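Local coordinates for protein glycerate dehydrogenase/glyoxylate reductase (Thermus thermophilus, PDB 2CUK) that probably reduces glyoxylate and hydroxypyruvate with a nicotinamide cofactor, as a member of the D-isomer specific 2-hydroxyacid dehydrogenase family, at residues A[110-115]-A[271-276]; A[121-126]-A[135-140]. All coordinates share one frame; numbering follows the deposited sequence.

Contact 1 (A[110-115]-A[271-276])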
# COMPACT_ATOMS: atom_id res chain seq x y z
N LEU A 110 -0.74 0.25 -6.54
CA LEU A 110 -1.96 0.94 -6.95
C LEU A 110 -2.30 1.99 -5.90
O LEU A 110 -2.56 3.15 -6.23
CB LEU A 110 -3.12 -0.06 -7.09
CG LEU A 110 -4.53 0.54 -7.22
CD1 LEU A 110 -4.56 1.58 -8.33
CD2 LEU A 110 -5.52 -0.57 -7.50
N LEU A 111 -2.28 1.58 -4.63
CA LEU A 111 -2.59 2.49 -3.53
C LEU A 111 -1.52 3.55 -3.37
O LEU A 111 -1.82 4.70 -3.06
CB LEU A 111 -2.75 1.70 -2.23
CG LEU A 111 -3.99 0.81 -2.14
CD1 LEU A 111 -3.87 -0.15 -0.96
CD2 LEU A 111 -5.22 1.70 -1.99
N ALA A 112 -0.26 3.17 -3.60
CA ALA A 112 0.84 4.12 -3.49
C ALA A 112 0.66 5.28 -4.46
O ALA A 112 0.87 6.43 -4.11
CB ALA A 112 2.16 3.42 -3.76
N VAL A 113 0.26 4.95 -5.69
CA VAL A 113 0.05 5.95 -6.74
C VAL A 113 -1.28 6.69 -6.56
O VAL A 113 -1.31 7.91 -6.52
CB VAL A 113 0.05 5.29 -8.14
CG1 VAL A 113 -0.33 6.31 -9.22
CG2 VAL A 113 1.42 4.71 -8.44
N ALA A 114 -2.37 5.93 -6.44
CA ALA A 114 -3.70 6.50 -6.33
C ALA A 114 -3.80 7.50 -5.17
O ALA A 114 -4.42 8.55 -5.27
CB ALA A 114 -4.69 5.35 -6.11
N ARG A 115 -3.20 7.13 -4.03
CA ARG A 115 -3.34 7.99 -2.85
C ARG A 115 -2.03 8.71 -2.48
O ARG A 115 -1.87 9.23 -1.39
CB ARG A 115 -3.81 7.12 -1.68
CG ARG A 115 -5.16 6.46 -1.95
CD ARG A 115 -6.30 7.49 -2.00
NE ARG A 115 -6.14 8.48 -0.94
CZ ARG A 115 -6.83 8.28 0.20
NH1 ARG A 115 -7.60 7.21 0.34
NH2 ARG A 115 -6.72 9.16 1.20
N ASN A 271 4.55 11.40 -9.88
CA ASN A 271 3.40 10.51 -10.09
C ASN A 271 3.82 9.12 -10.57
O ASN A 271 2.99 8.33 -11.01
CB ASN A 271 2.38 11.15 -11.04
CG ASN A 271 2.94 11.43 -12.43
OD1 ASN A 271 4.14 11.69 -12.59
ND2 ASN A 271 2.07 11.41 -13.43
N ALA A 272 5.11 8.83 -10.46
CA ALA A 272 5.63 7.52 -10.84
C ALA A 272 6.26 6.89 -9.60
O ALA A 272 7.05 7.52 -8.91
CB ALA A 272 6.69 7.66 -11.94
N VAL A 273 5.87 5.65 -9.30
CA VAL A 273 6.42 4.94 -8.15
C VAL A 273 7.13 3.71 -8.70
O VAL A 273 6.51 2.80 -9.25
CB VAL A 273 5.30 4.53 -7.15
CG1 VAL A 273 5.87 3.62 -6.06
CG2 VAL A 273 4.70 5.77 -6.51
N ILE A 274 8.45 3.70 -8.57
CA ILE A 274 9.26 2.59 -9.07
C ILE A 274 9.89 1.79 -7.92
O ILE A 274 10.62 2.34 -7.10
CB ILE A 274 10.40 3.09 -10.00
CG1 ILE A 274 9.83 3.63 -11.32
CG2 ILE A 274 11.34 1.95 -10.33
CD1 ILE A 274 8.67 4.61 -11.14
N THR A 275 9.59 0.50 -7.86
CA THR A 275 10.18 -0.35 -6.84
C THR A 275 11.15 -1.27 -7.57
O THR A 275 10.92 -1.63 -8.72
CB THR A 275 9.11 -1.14 -6.05
OG1 THR A 275 8.20 -1.79 -6.95
CG2 THR A 275 8.33 -0.21 -5.14
N PRO A 276 12.26 -1.65 -6.92
CA PRO A 276 13.28 -2.51 -7.52
C PRO A 276 12.99 -4.00 -7.67
O PRO A 276 13.73 -4.83 -7.15
CB PRO A 276 14.50 -2.23 -6.65
CG PRO A 276 13.87 -2.10 -5.28
CD PRO A 276 12.63 -1.26 -5.54
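Asn271, which meets Val113 through its backbone O, has its side-chain ND2 hydrogen-bonded to two backbone carbonyls, Leu243 O and Phe248 O. This anchors the residue just ahead of strand 272-274. The backbone carbonyl of Asn271 lies near the last turn of helix 99-114, where Val113 CG1 is 4.3 Å from Asn271 O. That is a packing contact, not a bond.

The main touch lies between two valines. Val113 CG2 sits 4.0 Å from Val273 CG2. The same methyl is 4.1 Å from Val273 CB, so it meets the branch point as well as one arm. The two side chains run alongside each other, pointing opposite ways. Val113 has CG1 anti to the backbone N (chi1 174°), which leaves CG2 beside that N and in touch with Val273. The other arm of Val273 turns to Ala112, with Val273 CG1 lying 4.4 Å from Ala112 CB.

Strand 272-274 is an outermost strand, within this chain, of the six-stranded parallel sheet of the Rossmann-type NAD-binding domain. Val273 is hydrogen-bonded through its backbone to Ala250 and Leu252. Val113 also packs on Ile224, and Val273 on Leu109, so the valine pair belongs to a larger apolar layer between helix and sheet.

No hydrogen bond joins the two segments. Aliphatic carbons carry almost all of the side-chain contact, so helix end and strand meet by apolar packing without directed bonds.

Contact 2 (A[121-126]-A[135-140])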
# COMPACT_ATOMS: atom_id res chain seq x y z
N ALA A 121 4.87 10.65 2.00
CA ALA A 121 5.93 10.31 2.95
C ALA A 121 7.11 11.27 2.77
O ALA A 121 7.73 11.69 3.75
CB ALA A 121 6.39 8.88 2.74
N ALA A 122 7.41 11.62 1.52
CA ALA A 122 8.50 12.54 1.24
C ALA A 122 8.15 13.94 1.75
O ALA A 122 8.99 14.64 2.32
CB ALA A 122 8.78 12.59 -0.26
N TYR A 123 6.89 14.31 1.55
CA TYR A 123 6.36 15.61 1.97
C TYR A 123 6.59 15.83 3.47
O TYR A 123 7.01 16.90 3.90
CB TYR A 123 4.87 15.67 1.63
CG TYR A 123 4.15 16.96 1.96
CD1 TYR A 123 4.05 18.00 1.03
CD2 TYR A 123 3.49 17.12 3.19
CE1 TYR A 123 3.31 19.16 1.31
CE2 TYR A 123 2.75 18.26 3.47
CZ TYR A 123 2.66 19.28 2.53
OH TYR A 123 1.91 20.40 2.81
N ALA A 124 6.31 14.80 4.26
CA ALA A 124 6.49 14.87 5.70
C ALA A 124 7.97 14.84 6.06
O ALA A 124 8.46 15.64 6.85
CB ALA A 124 5.77 13.72 6.38
N ARG A 125 8.69 13.89 5.46
CA ARG A 125 10.12 13.71 5.70
C ARG A 125 10.95 14.96 5.41
O ARG A 125 11.87 15.28 6.16
CB ARG A 125 10.63 12.55 4.85
CG ARG A 125 12.06 12.12 5.17
CD ARG A 125 12.52 11.01 4.22
NE ARG A 125 11.57 9.90 4.15
CZ ARG A 125 10.90 9.56 3.05
NH1 ARG A 125 11.07 10.25 1.92
NH2 ARG A 125 10.06 8.54 3.07
N ASP A 126 10.61 15.68 4.34
CA ASP A 126 11.36 16.87 3.95
C ASP A 126 10.97 18.14 4.71
O ASP A 126 11.48 19.22 4.41
CB ASP A 126 11.23 17.12 2.45
CG ASP A 126 11.64 15.93 1.62
OD1 ASP A 126 12.50 15.15 2.09
OD2 ASP A 126 11.12 15.77 0.50
N GLU A 135 -7.44 20.34 1.01
CA GLU A 135 -6.97 20.10 -0.36
C GLU A 135 -5.54 19.56 -0.45
O GLU A 135 -4.95 19.55 -1.53
CB GLU A 135 -7.10 21.40 -1.16
CG GLU A 135 -8.52 21.98 -1.14
CD GLU A 135 -8.60 23.36 -1.79
OE1 GLU A 135 -7.92 24.29 -1.32
OE2 GLU A 135 -9.37 23.51 -2.77
N LEU A 136 -5.01 19.08 0.67
CA LEU A 136 -3.65 18.54 0.69
C LEU A 136 -3.54 17.10 0.21
O LEU A 136 -4.20 16.21 0.75
CB LEU A 136 -3.06 18.64 2.10
CG LEU A 136 -1.70 17.95 2.29
CD1 LEU A 136 -0.68 18.52 1.30
CD2 LEU A 136 -1.22 18.15 3.73
N LEU A 137 -2.69 16.88 -0.79
CA LEU A 137 -2.42 15.56 -1.34
C LEU A 137 -3.66 14.74 -1.72
O LEU A 137 -3.75 13.56 -1.40
CB LEU A 137 -1.57 14.77 -0.34
CG LEU A 137 -0.16 15.34 -0.16
CD1 LEU A 137 0.48 14.78 1.10
CD2 LEU A 137 0.68 15.02 -1.40
N LEU A 138 -4.59 15.38 -2.41
CA LEU A 138 -5.81 14.70 -2.83
C LEU A 138 -5.49 13.63 -3.87
O LEU A 138 -4.76 13.88 -4.83
CB LEU A 138 -6.81 15.70 -3.41
CG LEU A 138 -7.35 16.76 -2.44
CD1 LEU A 138 -8.27 17.73 -3.18
CD2 LEU A 138 -8.09 16.07 -1.30
N GLY A 139 -6.02 12.43 -3.66
CA GLY A 139 -5.78 11.35 -4.60
C GLY A 139 -7.06 10.86 -5.23
O GLY A 139 -8.06 11.59 -5.27
N LEU A 140 -7.05 9.63 -5.71
CA LEU A 140 -8.23 9.05 -6.34
C LEU A 140 -8.93 8.05 -5.44
O LEU A 140 -8.31 7.10 -4.96
CB LEU A 140 -7.85 8.32 -7.63
CG LEU A 140 -7.16 9.09 -8.76
CD1 LEU A 140 -6.92 8.12 -9.92
CD2 LEU A 140 -8.01 10.26 -9.20
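This is a small, partly buried apolar contact. It joins the end of helix 117-125 to the loop that leads on to strand 146-150, and Tyr123 meets Leu136 and Leu137 there.

Tyr123 and Leu136 approach from opposite directions. The phenol end of the ring does most of the touching. Leu136 CD1 lies 3.5 Å from Tyr123 OH and 3.6 Å from Tyr123 CZ. The second methyl adds to this, with Leu136 CD2 4.0 Å from Tyr123 CE2. Tyr123 CG is anti to the backbone N (chi1 -179°), which carries the ring out from the helix to the loop.

Leu137 meets a different part of the same ring. Leu137 CD1 is 4.3 Å from Tyr123 CD2, on the half of the ring nearer CB, and approaches it obliquely toward the rim. Leu137 has left-handed backbone angles (phi 51°, psi 46°). Around this bend, both leucines leave the backbone toward the helix, one reaching the hydroxyl end of the ring and the other its CD2 atom.

Leu128 and Trp129, in the intervening loop, also pack on Tyr123. Leu137 further touches Pro276 of the second subunit, and Glu135 OE1 is hydrogen-bonded to Thr8 OG1 of that subunit.

An alanine in place of Tyr123 would probably open a gap in front of Leu136 and Leu137, leaving the leucine methyls without their aromatic partner.

No hydrogen bond crosses between the segments. The loop is held to the helix here by leucine methyls against an aromatic ring, with the hydroxyl taking part through van der Waals contact.

The centres of contacts 1 and 2 lie 13 Å apart, on the same side of the chain's centre. Helices 99-114 and 117-125 follow each other in the chain and supply one segment to each. The loop of contact 2 returns to contact 1 through a probable hydrogen bond, with Ala114 O 2.9 Å from Leu140 N. Both contacts reach the dimer interface. Arg115 NH1 and NH2 hydrogen-bond to Ala101 O and Gly279 O of the second subunit, while Leu138 packs on Arg286 of that subunit. Contact 1 includes the outermost strand of the NAD-binding domain's sheet, its centre about 16 Å from the chain's centre; the centre of contact 2 is about 28 Å from it.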